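Local coordinates for protein DELTA1-pyrroline-2-carboxylate reductase (Thermococcus litoralis DSM 5473, PDB 6T3E) that reduces Delta1-pyrroline-2-carboxylate to L-proline with a nicotinamide cofactor, probably as a step of L-hydroxyproline metabolism, at residues Leu26-Ser31 / Glu336-His341; Ser85-Val90 / Thr330-Tyr335; Gly234-Gly239 / Ser257-Lys262; Gly140-Tyr145 / Ala296-Ile301. All blocks are in the same frame, centred on the assembly; numbering follows the deposited sequence.

Contact 1. Residues Leu26-Ser31 / Glu336-His341; sequences LLLSRS and EKALEH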
loop_
_atom_site.group_PDB
_atom_site.type_symbol
_atom_site.label_atom_id
_atom_site.label_comp_id
_atom_site.label_asym_id
_atom_site.label_seq_id
_atom_site.Cartn_x
_atom_site.Cartn_y
_atom_site.Cartn_z
ATOM N N LEU B 26 4.788 16.254 9.083
ATOM C CA LEU B 26 5.566 16.055 10.304
ATOM C C LEU B 26 6.373 14.769 10.208
ATOM O O LEU B 26 5.902 13.768 9.660
ATOM C CB LEU B 26 4.671 15.997 11.546
ATOM C CG LEU B 26 5.314 15.767 12.927
ATOM C CD1 LEU B 26 6.104 16.990 13.421
ATOM C CD2 LEU B 26 4.259 15.355 13.945
ATOM N N LEU B 27 7.587 14.803 10.757
ATOM C CA LEU B 27 8.508 13.672 10.767
ATOM C C LEU B 27 8.721 13.195 12.192
ATOM O O LEU B 27 8.969 14.008 13.092
ATOM C CB LEU B 27 9.859 14.048 10.167
ATOM C CG LEU B 27 10.140 13.410 8.822
ATOM C CD1 LEU B 27 9.108 13.928 7.844
ATOM C CD2 LEU B 27 11.560 13.717 8.371
ATOM N N LEU B 28 8.658 11.881 12.386
ATOM C CA LEU B 28 8.855 11.268 13.689
ATOM C C LEU B 28 9.866 10.148 13.519
ATOM O O LEU B 28 9.595 9.170 12.817
ATOM C CB LEU B 28 7.535 10.741 14.251
ATOM C CG LEU B 28 6.560 11.805 14.756
ATOM C CD1 LEU B 28 5.141 11.228 14.929
ATOM C CD2 LEU B 28 7.065 12.423 16.058
ATOM N N SER B 29 11.005 10.279 14.182
ATOM C CA SER B 29 12.094 9.321 14.129
ATOM C C SER B 29 11.969 8.322 15.273
ATOM O O SER B 29 11.189 8.512 16.207
ATOM C CB SER B 29 13.426 10.064 14.196
ATOM O OG SER B 29 13.613 10.590 15.496
ATOM N N ARG B 30 12.739 7.233 15.180
ATOM C CA ARG B 30 12.691 6.213 16.225
ATOM C C ARG B 30 12.972 6.820 17.593
ATOM O O ARG B 30 12.260 6.544 18.565
ATOM C CB ARG B 30 13.694 5.093 15.906
ATOM C CG ARG B 30 13.600 3.843 16.790
ATOM C CD ARG B 30 14.562 2.748 16.302
ATOM N NE ARG B 30 14.024 1.394 16.504
ATOM C CZ ARG B 30 13.991 0.763 17.679
ATOM N NH1 ARG B 30 14.460 1.357 18.774
ATOM N NH2 ARG B 30 13.488 -0.460 17.764
ATOM N N SER B 31 13.960 7.712 17.662
ATOM C CA SER B 31 14.239 8.423 18.902
ATOM C C SER B 31 13.027 9.229 19.346
ATOM O O SER B 31 12.675 9.233 20.531
ATOM C CB SER B 31 15.465 9.322 18.705
ATOM O OG SER B 31 15.429 10.487 19.509
ATOM N N GLU B 336 -0.491 12.125 17.760
ATOM C CA GLU B 336 -1.164 13.137 18.561
ATOM C C GLU B 336 -0.371 13.484 19.818
ATOM O O GLU B 336 -0.471 14.609 20.319
ATOM C CB GLU B 336 -2.574 12.666 18.913
ATOM C CG GLU B 336 -3.564 12.740 17.750
ATOM C CD GLU B 336 -4.949 12.270 18.154
ATOM O OE1 GLU B 336 -5.203 12.162 19.374
ATOM O OE2 GLU B 336 -5.784 12.005 17.264
ATOM N N LYS B 337 0.436 12.555 20.332
ATOM C CA LYS B 337 1.286 12.891 21.467
ATOM C C LYS B 337 2.454 13.768 21.037
ATOM O O LYS B 337 2.913 14.614 21.815
ATOM C CB LYS B 337 1.782 11.615 22.138
ATOM C CG LYS B 337 0.827 11.091 23.191
ATOM C CD LYS B 337 1.278 9.732 23.683
ATOM C CE LYS B 337 1.168 9.645 25.185
ATOM N NZ LYS B 337 2.493 9.913 25.800
ATOM N N ALA B 338 2.921 13.606 19.795
ATOM C CA ALA B 338 3.989 14.463 19.300
ATOM C C ALA B 338 3.523 15.906 19.215
ATOM O O ALA B 338 4.249 16.824 19.612
ATOM C CB ALA B 338 4.460 13.979 17.930
ATOM N N LEU B 339 2.296 16.122 18.745
ATOM C CA LEU B 339 1.774 17.480 18.676
ATOM C C LEU B 339 1.689 18.097 20.065
ATOM O O LEU B 339 2.149 19.227 20.283
ATOM C CB LEU B 339 0.408 17.480 17.996
ATOM C CG LEU B 339 0.360 16.892 16.583
ATOM C CD1 LEU B 339 -1.075 16.860 16.099
ATOM C CD2 LEU B 339 1.258 17.654 15.603
ATOM N N GLU B 340 1.167 17.339 21.031
ATOM C CA GLU B 340 1.029 17.839 22.394
ATOM C C GLU B 340 2.390 18.018 23.065
ATOM O O GLU B 340 2.535 18.863 23.955
ATOM C CB GLU B 340 0.140 16.874 23.187
ATOM C CG GLU B 340 -0.167 17.229 24.636
ATOM C CD GLU B 340 -0.525 15.995 25.476
ATOM O OE1 GLU B 340 -0.233 14.855 25.036
ATOM O OE2 GLU B 340 -1.104 16.159 26.575
ATOM N N HIS B 341 3.412 17.287 22.620
ATOM C CA HIS B 341 4.727 17.367 23.241
ATOM C C HIS B 341 5.706 18.230 22.461
ATOM O O HIS B 341 6.767 18.570 22.996
ATOM C CB HIS B 341 5.320 15.959 23.388
ATOM C CG HIS B 341 4.813 15.202 24.574
ATOM N ND1 HIS B 341 3.559 14.631 24.614
ATOM C CD2 HIS B 341 5.397 14.911 25.761
ATOM C CE1 HIS B 341 3.389 14.026 25.776
ATOM N NE2 HIS B 341 4.490 14.178 26.489
#
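Leu26 and Leu28, on one face of strand 26-28, meet Ala338 and Leu339 where the end of helix 324-341 packs across the mixed beta-sheet of this ornithine cyclodeaminase/mu-crystallin fold. It is a helix-on-sheet contact: the short axes lie 10.3 Å apart and run at 104° to each other, so the helix passes nearly at right angles over the strand. The shape is simple. Two leucines stand up from the strand with a shallow hollow between their ends, and the single methyl of Ala338 is the bump that settles into it. Leu28 provides the closer wall, with CD2 3.6 Å and CD1 4.1 Å from Ala338 CB, so both branches of its fork rest against one side of the methyl, CD2 the nearer. On the Leu26 side the methyl is met by CD2 alone, at 4.2 Å from Ala338 CB. Leu26 has CG anti to the backbone N (chi1 179°), which carries that fork toward the helix, within range of both Ala338 and Leu339. Leu27, between them, faces the other way and packs on Val347 of the second subunit, which puts this strand close to the dimer interface. Helix 30-36 closes one flank of the hollow, since Leu36 touches both Leu28 and Ala338; Lys337 NZ bonds to the carbonyl O of the same Leu36. At the outer, more exposed margin, Leu339 sets off to one side, but the end of its side chain comes nearer the strand, and its CD2 lies 4.1 Å from Leu26 CD2.

Contact 2. Residues Ser85-Val90 / Thr330-Tyr335; sequences SEALAV and TAKLAY
Lys332 lies against the entry to strand 87-95, its chain running from the Ala87 methyl over the carbonyl oxygen of Glu86. CB begins against that methyl, 3.9 Å from Ala87 CB. Next, CG stands anti to the backbone N (chi1 -176°) and the chain bends at chi2 (92°), which lays the following methylenes over the turn into the strand. CD is 3.5 Å from Glu86 O, and CE is 3.4 Å from the same oxygen, with Ser85 O farther off. A second bend, at chi4, turns NZ, which stays 4.0 Å from Glu86 O, too long to bond, and has a weak, long ion pair with Glu336 OE2 one helical turn on. Glu86, with positive phi, and Ala87 fit a G1 beta bulge; the carboxylate of Glu86 turns away to Tyr81 OH and to His71 of the second subunit. An alanine in place of Lys332 would keep the CB contact but is likely to leave the Glu86 carbonyl without its methylene cover and Glu336 without its distant charge. Around the pair, helix 324-341 rests on the mixed sheet: Ala331 touches Ile111 of strand 107-114 and Met125 of strand 121-126, while helix 39-54 packs on Thr330 and Leu333.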
loop_
_atom_site.group_PDB
_atom_site.type_symbol
_atom_site.label_atom_id
_atom_site.label_comp_id
_atom_site.label_asym_id
_atom_site.label_seq_id
_atom_site.Cartn_x
_atom_site.Cartn_y
_atom_site.Cartn_z
ATOM N N SER B 85 -11.875 6.524 15.311
ATOM C CA SER B 85 -10.625 7.131 15.741
ATOM C C SER B 85 -10.056 8.088 14.705
ATOM O O SER B 85 -9.141 8.855 15.032
ATOM C CB SER B 85 -9.603 6.039 16.073
ATOM O OG SER B 85 -9.876 5.468 17.343
ATOM N N GLU B 86 -10.576 8.066 13.481
ATOM C CA GLU B 86 -10.069 8.898 12.391
ATOM C C GLU B 86 -8.567 8.695 12.209
ATOM O O GLU B 86 -7.777 9.640 12.177
ATOM C CB GLU B 86 -10.411 10.368 12.615
ATOM C CG GLU B 86 -11.888 10.666 12.525
ATOM C CD GLU B 86 -12.399 10.766 11.092
ATOM O OE1 GLU B 86 -11.786 10.144 10.194
ATOM O OE2 GLU B 86 -13.418 11.474 10.867
ATOM N N ALA B 87 -8.185 7.432 12.092
ATOM C CA ALA B 87 -6.813 7.017 11.843
ATOM C C ALA B 87 -6.777 6.400 10.453
ATOM O O ALA B 87 -7.332 5.321 10.234
ATOM C CB ALA B 87 -6.338 6.021 12.900
ATOM N N LEU B 88 -6.168 7.108 9.509
ATOM C CA LEU B 88 -6.054 6.669 8.119
ATOM C C LEU B 88 -4.562 6.517 7.834
ATOM O O LEU B 88 -3.877 7.514 7.582
ATOM C CB LEU B 88 -6.722 7.654 7.152
ATOM C CG LEU B 88 -6.611 7.319 5.655
ATOM C CD1 LEU B 88 -7.151 5.894 5.312
ATOM C CD2 LEU B 88 -7.275 8.376 4.788
ATOM N N ALA B 89 -4.056 5.278 7.914
ATOM C CA ALA B 89 -2.621 5.028 7.867
ATOM C C ALA B 89 -2.290 3.815 7.015
ATOM O O ALA B 89 -3.070 2.860 6.909
ATOM C CB ALA B 89 -2.028 4.810 9.259
ATOM N N VAL B 90 -1.081 3.846 6.460
ATOM C CA VAL B 90 -0.506 2.723 5.740
ATOM C C VAL B 90 0.920 2.483 6.242
ATOM O O VAL B 90 1.695 3.425 6.435
ATOM C CB VAL B 90 -0.547 2.982 4.219
ATOM C CG1 VAL B 90 0.195 4.276 3.868
ATOM C CG2 VAL B 90 -0.023 1.767 3.432
ATOM N N THR B 330 -1.783 2.854 16.687
ATOM C CA THR B 330 -0.535 3.251 17.325
ATOM C C THR B 330 0.063 4.504 16.677
ATOM O O THR B 330 0.500 5.422 17.385
ATOM C CB THR B 330 0.427 2.071 17.293
ATOM O OG1 THR B 330 -0.164 0.984 18.017
ATOM C CG2 THR B 330 1.754 2.427 17.935
ATOM N N ALA B 331 0.010 4.603 15.342
ATOM C CA ALA B 331 0.538 5.782 14.663
ATOM C C ALA B 331 -0.232 7.035 15.040
ATOM O O ALA B 331 0.372 8.096 15.250
ATOM C CB ALA B 331 0.483 5.593 13.155
ATOM N N LYS B 332 -1.563 6.938 15.150
ATOM C CA LYS B 332 -2.327 8.125 15.512
ATOM C C LYS B 332 -2.120 8.469 16.979
ATOM O O LYS B 332 -1.998 9.645 17.333
ATOM C CB LYS B 332 -3.814 7.908 15.208
ATOM C CG LYS B 332 -4.727 9.122 15.452
ATOM C CD LYS B 332 -4.899 10.008 14.182
ATOM C CE LYS B 332 -5.827 11.236 14.404
ATOM N NZ LYS B 332 -5.361 12.492 13.712
ATOM N N LEU B 333 -1.978 7.444 17.819
ATOM C CA LEU B 333 -1.579 7.623 19.211
ATOM C C LEU B 333 -0.262 8.381 19.297
ATOM O O LEU B 333 -0.139 9.365 20.038
ATOM C CB LEU B 333 -1.480 6.243 19.874
ATOM C CG LEU B 333 -1.165 6.044 21.348
ATOM C CD1 LEU B 333 0.310 5.894 21.602
ATOM C CD2 LEU B 333 -1.742 7.191 22.139
ATOM N N ALA B 334 0.746 7.917 18.558
ATOM C CA ALA B 334 2.052 8.552 18.614
ATOM C C ALA B 334 2.021 9.939 17.989
ATOM O O ALA B 334 2.645 10.872 18.506
ATOM C CB ALA B 334 3.083 7.671 17.916
ATOM N N TYR B 335 1.294 10.097 16.884
ATOM C CA TYR B 335 1.241 11.386 16.204
ATOM C C TYR B 335 0.614 12.457 17.088
ATOM O O TYR B 335 1.138 13.573 17.199
ATOM C CB TYR B 335 0.463 11.242 14.898
ATOM C CG TYR B 335 0.114 12.539 14.218
ATOM C CD1 TYR B 335 1.075 13.259 13.522
ATOM C CD2 TYR B 335 -1.185 13.048 14.269
ATOM C CE1 TYR B 335 0.760 14.451 12.889
ATOM C CE2 TYR B 335 -1.513 14.235 13.633
ATOM C CZ TYR B 335 -0.532 14.929 12.945
ATOM O OH TYR B 335 -0.833 16.097 12.301
#

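Contact 3. Residues Gly234-Gly239 / Ser257-Lys262; sequences GWIREG and SETVRK
Within the Rossmann-type dinucleotide-binding domain, Ile236 packs on Thr259, joining the loop that leads into strand 241-244 to helix 257-262. The side of the helix bearing Glu258, Thr259 and Lys262 lies against this loop. Ile236 sends its longer branch across, with CG1 anti to the carbonyl carbon (chi1 -41°), and the terminal CD1 meets Thr259 at the fork, 3.7 Å from CG2 and equally far from OG1. The two side chains cross at about a right angle, and on the isoleucine side CD1 alone comes within 4.2 Å. Thr259 OG1 is bonded to Asp256 OD1, so the hydroxyl beside CD1 already has a polar partner, while CG2 offers a methyl-to-methyl contact. Ile236 also touches Thr214 of helix 210-215 and Ile315, and Ile315 touches Lys262 too. Farther out the contact becomes polar and looser. Gly234 passes near Glu258, whose carboxylate is shared by Arg261 and Lys262 in a small charge network on the helix itself. Lys262 leaves its helix with CG anti to the backbone N and bends at chi3 and chi4. NZ ends between two oxygens at equal range: 4.0 Å from Glu258 OE2, a long ion pair, and 4.0 Å from Ile236 O, too far for a hydrogen bond.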
loop_
_atom_site.group_PDB
_atom_site.type_symbol
_atom_site.label_atom_id
_atom_site.label_comp_id
_atom_site.label_asym_id
_atom_site.label_seq_id
_atom_site.Cartn_x
_atom_site.Cartn_y
_atom_site.Cartn_z
ATOM N N GLY B 234 4.202 -32.408 21.754
ATOM C CA GLY B 234 4.424 -33.382 22.812
ATOM C C GLY B 234 5.014 -32.796 24.080
ATOM O O GLY B 234 4.929 -33.423 25.144
ATOM N N TRP B 235 5.618 -31.608 23.992
ATOM C CA TRP B 235 6.221 -30.958 25.146
ATOM C C TRP B 235 5.244 -30.107 25.938
ATOM O O TRP B 235 5.475 -29.874 27.131
ATOM C CB TRP B 235 7.393 -30.074 24.710
ATOM C CG TRP B 235 8.363 -30.754 23.797
ATOM C CD1 TRP B 235 8.648 -32.099 23.736
ATOM C CD2 TRP B 235 9.188 -30.125 22.810
ATOM N NE1 TRP B 235 9.590 -32.333 22.768
ATOM C CE2 TRP B 235 9.945 -31.139 22.192
ATOM C CE3 TRP B 235 9.365 -28.799 22.392
ATOM C CZ2 TRP B 235 10.863 -30.869 21.180
ATOM C CZ3 TRP B 235 10.276 -28.535 21.383
ATOM C CH2 TRP B 235 11.005 -29.566 20.783
ATOM N N ILE B 236 4.175 -29.633 25.308
ATOM C CA ILE B 236 3.291 -28.660 25.939
ATOM C C ILE B 236 2.395 -29.356 26.957
ATOM O O ILE B 236 1.554 -30.187 26.594
ATOM C CB ILE B 236 2.456 -27.924 24.886
ATOM C CG1 ILE B 236 3.330 -27.601 23.667
ATOM C CG2 ILE B 236 1.872 -26.667 25.478
ATOM C CD1 ILE B 236 2.653 -26.748 22.610
ATOM N N ARG B 237 2.539 -28.985 28.225
ATOM C CA ARG B 237 1.644 -29.491 29.251
ATOM C C ARG B 237 0.392 -28.621 29.310
ATOM O O ARG B 237 0.326 -27.544 28.718
ATOM C CB ARG B 237 2.340 -29.544 30.613
ATOM C CG ARG B 237 3.039 -28.274 31.024
ATOM C CD ARG B 237 3.569 -28.394 32.447
ATOM N NE ARG B 237 4.186 -27.153 32.910
ATOM C CZ ARG B 237 3.514 -26.055 33.245
ATOM N NH1 ARG B 237 2.188 -26.027 33.167
ATOM N NH2 ARG B 237 4.170 -24.976 33.658
ATOM N N GLU B 238 -0.622 -29.114 30.010
ATOM C CA GLU B 238 -1.880 -28.392 30.071
ATOM C C GLU B 238 -1.714 -27.057 30.793
ATOM O O GLU B 238 -0.764 -26.828 31.553
ATOM C CB GLU B 238 -2.957 -29.232 30.753
ATOM C CG GLU B 238 -2.458 -30.159 31.830
ATOM C CD GLU B 238 -3.575 -31.017 32.397
ATOM O OE1 GLU B 238 -3.971 -30.785 33.563
ATOM O OE2 GLU B 238 -4.065 -31.915 31.675
ATOM N N GLY B 239 -2.654 -26.161 30.520
ATOM C CA GLY B 239 -2.705 -24.874 31.168
ATOM C C GLY B 239 -1.744 -23.834 30.650
ATOM O O GLY B 239 -1.684 -22.740 31.220
ATOM N N SER B 257 2.181 -29.551 13.633
ATOM C CA SER B 257 0.739 -29.720 13.511
ATOM C C SER B 257 0.108 -30.112 14.840
ATOM O O SER B 257 -1.040 -29.742 15.118
ATOM C CB SER B 257 0.435 -30.759 12.436
ATOM O OG SER B 257 1.017 -30.382 11.201
ATOM N N GLU B 258 0.850 -30.824 15.689
ATOM C CA GLU B 258 0.302 -31.236 16.979
ATOM C C GLU B 258 0.001 -30.033 17.868
ATOM O O GLU B 258 -1.011 -30.021 18.581
ATOM C CB GLU B 258 1.270 -32.193 17.676
ATOM C CG GLU B 258 0.852 -32.606 19.080
ATOM C CD GLU B 258 -0.450 -33.379 19.093
ATOM O OE1 GLU B 258 -0.855 -33.881 18.023
ATOM O OE2 GLU B 258 -1.067 -33.496 20.176
ATOM N N THR B 259 0.869 -29.014 17.841
ATOM C CA THR B 259 0.658 -27.827 18.661
ATOM C C THR B 259 -0.649 -27.118 18.303
ATOM O O THR B 259 -1.431 -26.752 19.192
ATOM C CB THR B 259 1.846 -26.874 18.497
ATOM O OG1 THR B 259 3.043 -27.512 18.963
ATOM C CG2 THR B 259 1.614 -25.584 19.276
ATOM N N VAL B 260 -0.917 -26.949 17.006
ATOM C CA VAL B 260 -2.124 -26.248 16.582
ATOM C C VAL B 260 -3.366 -27.064 16.922
ATOM O O VAL B 260 -4.316 -26.549 17.524
ATOM C CB VAL B 260 -2.057 -25.912 15.079
ATOM C CG1 VAL B 260 -3.221 -25.024 14.681
ATOM C CG2 VAL B 260 -0.737 -25.233 14.744
ATOM N N ARG B 261 -3.371 -28.352 16.559
ATOM C CA ARG B 261 -4.546 -29.181 16.816
ATOM C C ARG B 261 -4.858 -29.262 18.301
ATOM O O ARG B 261 -6.028 -29.243 18.697
ATOM C CB ARG B 261 -4.353 -30.589 16.251
ATOM C CG ARG B 261 -5.650 -31.399 16.194
ATOM C CD ARG B 261 -5.428 -32.875 16.491
ATOM N NE ARG B 261 -5.551 -33.202 17.914
ATOM C CZ ARG B 261 -4.524 -33.528 18.695
ATOM N NH1 ARG B 261 -3.301 -33.566 18.186
ATOM N NH2 ARG B 261 -4.711 -33.811 19.982
ATOM N N LYS B 262 -3.819 -29.347 19.135
ATOM C CA LYS B 262 -3.991 -29.571 20.565
ATOM C C LYS B 262 -4.581 -28.364 21.293
ATOM O O LYS B 262 -5.086 -28.521 22.410
ATOM C CB LYS B 262 -2.643 -29.950 21.176
ATOM C CG LYS B 262 -2.687 -30.396 22.607
ATOM C CD LYS B 262 -1.312 -30.264 23.251
ATOM C CE LYS B 262 -0.399 -31.412 22.869
ATOM N NZ LYS B 262 -0.355 -32.451 23.948
#

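Contact 4. Residues Gly140-Tyr145 / Ala296-Ile301; sequences GVATKY and AELAEI
Ala142 and Tyr145 of helix 128-146 face Leu298 and Ile301 of helix 298-303, with CA atoms 6.9 Å apart for Ala142 and Leu298 and 7.6 Å for Tyr145 and Ile301. The second helix follows directly on strand 294-297, the outermost strand, within this chain, of the parallel, Rossmann-type sheet, so the contact ties that sheet to the long helix whose beginning carries Thr131 and Arg134 of the proline pocket. Leu298 divides its fork between two residues. Its CD1 lies 3.8 Å from Ala142 CB, and its CD2 is 3.7 Å from Val141 CG2; Val141 and Leu298 cross at about a right angle. Leu298 has CG anti to the backbone N (chi1 -176°), and that torsion points its fork at helix 128-146. A turn later, Ile301 puts CG2 at the root of the Tyr145 ring, 3.5 Å from CG, and the two side chains run past each other in opposite directions. The methyl approaches the ring obliquely, while Val141 O lies in the ring plane at its edge. Beyond the ring, Tyr145 OH bonds to Glu47 of helix 39-54, a helix that also packs on Val141 and Leu298. An alanine here, lacking both ring and hydroxyl, is likely to leave Glu47 OE2 without this partner and open a gap over Ile301 CG2. Glu297 takes the N-cap position of the second helix, and Glu300 supplies one half of a capping box: Glu300 OE1 accepts from Glu297 N at 2.9 Å, the N-H approaching from above the carboxylate plane.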
loop_
_atom_site.group_PDB
_atom_site.type_symbol
_atom_site.label_atom_id
_atom_site.label_comp_id
_atom_site.label_asym_id
_atom_site.label_seq_id
_atom_site.Cartn_x
_atom_site.Cartn_y
_atom_site.Cartn_z
ATOM N N GLY B 140 -0.336 -8.864 23.987
ATOM C CA GLY B 140 -0.652 -8.502 25.360
ATOM C C GLY B 140 -2.141 -8.551 25.657
ATOM O O GLY B 140 -2.561 -9.098 26.681
ATOM N N VAL B 141 -2.967 -8.016 24.751
ATOM C CA VAL B 141 -4.410 -8.074 24.980
ATOM C C VAL B 141 -4.894 -9.517 24.904
ATOM O O VAL B 141 -5.732 -9.938 25.705
ATOM C CB VAL B 141 -5.188 -7.141 24.023
ATOM C CG1 VAL B 141 -4.625 -5.729 24.073
ATOM C CG2 VAL B 141 -5.189 -7.655 22.604
ATOM N N ALA B 142 -4.364 -10.305 23.962
ATOM C CA ALA B 142 -4.793 -11.698 23.881
ATOM C C ALA B 142 -4.370 -12.467 25.121
ATOM O O ALA B 142 -5.123 -13.309 25.620
ATOM C CB ALA B 142 -4.246 -12.363 22.623
ATOM N N THR B 143 -3.176 -12.178 25.643
ATOM C CA THR B 143 -2.711 -12.835 26.863
ATOM C C THR B 143 -3.651 -12.568 28.040
ATOM O O THR B 143 -3.881 -13.454 28.867
ATOM C CB THR B 143 -1.280 -12.379 27.174
ATOM O OG1 THR B 143 -0.422 -12.739 26.084
ATOM C CG2 THR B 143 -0.751 -12.995 28.474
ATOM N N LYS B 144 -4.220 -11.359 28.119
ATOM C CA LYS B 144 -5.143 -11.032 29.209
ATOM C C LYS B 144 -6.343 -11.972 29.248
ATOM O O LYS B 144 -6.824 -12.334 30.328
ATOM C CB LYS B 144 -5.626 -9.593 29.074
ATOM C CG LYS B 144 -5.080 -8.659 30.125
ATOM C CD LYS B 144 -5.830 -7.336 30.122
ATOM C CE LYS B 144 -5.720 -6.651 28.769
ATOM N NZ LYS B 144 -6.451 -5.353 28.759
ATOM N N TYR B 145 -6.875 -12.331 28.083
ATOM C CA TYR B 145 -8.072 -13.154 28.013
ATOM C C TYR B 145 -7.791 -14.647 27.968
ATOM O O TYR B 145 -8.678 -15.432 28.324
ATOM C CB TYR B 145 -8.896 -12.788 26.775
ATOM C CG TYR B 145 -9.436 -11.387 26.793
ATOM C CD1 TYR B 145 -10.749 -11.139 27.163
ATOM C CD2 TYR B 145 -8.635 -10.310 26.441
ATOM C CE1 TYR B 145 -11.246 -9.861 27.187
ATOM C CE2 TYR B 145 -9.120 -9.025 26.461
ATOM C CZ TYR B 145 -10.429 -8.804 26.834
ATOM O OH TYR B 145 -10.918 -7.519 26.849
ATOM N N ALA B 296 -12.066 -18.373 17.750
ATOM C CA ALA B 296 -12.540 -17.007 17.632
ATOM C C ALA B 296 -11.427 -16.115 17.099
ATOM O O ALA B 296 -10.237 -16.401 17.256
ATOM C CB ALA B 296 -13.036 -16.478 18.983
ATOM N N GLU B 297 -11.844 -15.014 16.485
ATOM C CA GLU B 297 -10.945 -13.915 16.189
ATOM C C GLU B 297 -10.775 -13.051 17.428
ATOM O O GLU B 297 -11.669 -12.958 18.273
ATOM C CB GLU B 297 -11.489 -13.056 15.047
ATOM C CG GLU B 297 -11.643 -13.773 13.723
ATOM C CD GLU B 297 -12.003 -12.826 12.597
ATOM O OE1 GLU B 297 -11.091 -12.391 11.861
ATOM O OE2 GLU B 297 -13.201 -12.511 12.448
ATOM N N LEU B 298 -9.622 -12.393 17.519
ATOM C CA LEU B 298 -9.359 -11.557 18.681
ATOM C C LEU B 298 -10.415 -10.470 18.834
ATOM O O LEU B 298 -10.774 -10.116 19.962
ATOM C CB LEU B 298 -7.965 -10.934 18.575
ATOM C CG LEU B 298 -7.507 -10.095 19.769
ATOM C CD1 LEU B 298 -7.337 -10.960 20.999
ATOM C CD2 LEU B 298 -6.222 -9.349 19.454
ATOM N N ALA B 299 -10.951 -9.962 17.721
ATOM C CA ALA B 299 -11.969 -8.919 17.810
ATOM C C ALA B 299 -13.218 -9.429 18.514
ATOM O O ALA B 299 -13.875 -8.677 19.243
ATOM C CB ALA B 299 -12.312 -8.385 16.420
ATOM N N GLU B 300 -13.565 -10.704 18.311
ATOM C CA GLU B 300 -14.722 -11.265 19.007
ATOM C C GLU B 300 -14.445 -11.456 20.495
ATOM O O GLU B 300 -15.349 -11.304 21.327
ATOM C CB GLU B 300 -15.124 -12.592 18.370
ATOM C CG GLU B 300 -14.980 -12.604 16.870
ATOM C CD GLU B 300 -15.331 -13.938 16.286
ATOM O OE1 GLU B 300 -14.701 -14.931 16.675
ATOM O OE2 GLU B 300 -16.241 -13.998 15.440
ATOM N N ILE B 301 -13.207 -11.809 20.849
ATOM C CA ILE B 301 -12.855 -11.975 22.255
ATOM C C ILE B 301 -12.864 -10.633 22.986
ATOM O O ILE B 301 -13.347 -10.533 24.122
ATOM C CB ILE B 301 -11.500 -12.687 22.373
ATOM C CG1 ILE B 301 -11.673 -14.174 22.052
ATOM C CG2 ILE B 301 -10.916 -12.495 23.764
ATOM C CD1 ILE B 301 -10.529 -15.030 22.509
#

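Contacts 1 and 2 are successive bites of helix 324-341 on the same mixed sheet, their centres 12 Å apart, and they touch: Leu26 CD2 is 3.8 Å from Tyr335 CE1. Contact 3 lies in the dinucleotide-binding part, across the chain's centre from contacts 1 and 2, and contact 4 joins that part to helix 128-146, the centres of 3 and 4 being 19 Å apart. Along the sequence the four are nested, 3 inside 4, 4 inside 2, 2 inside 1. In contact 4 the Leu298 side chain is about 10 Å from the bound NADH and about 13 Å from the proline, while segment 85-90 of contact 2 runs straight into Lys91 of the proline pocket.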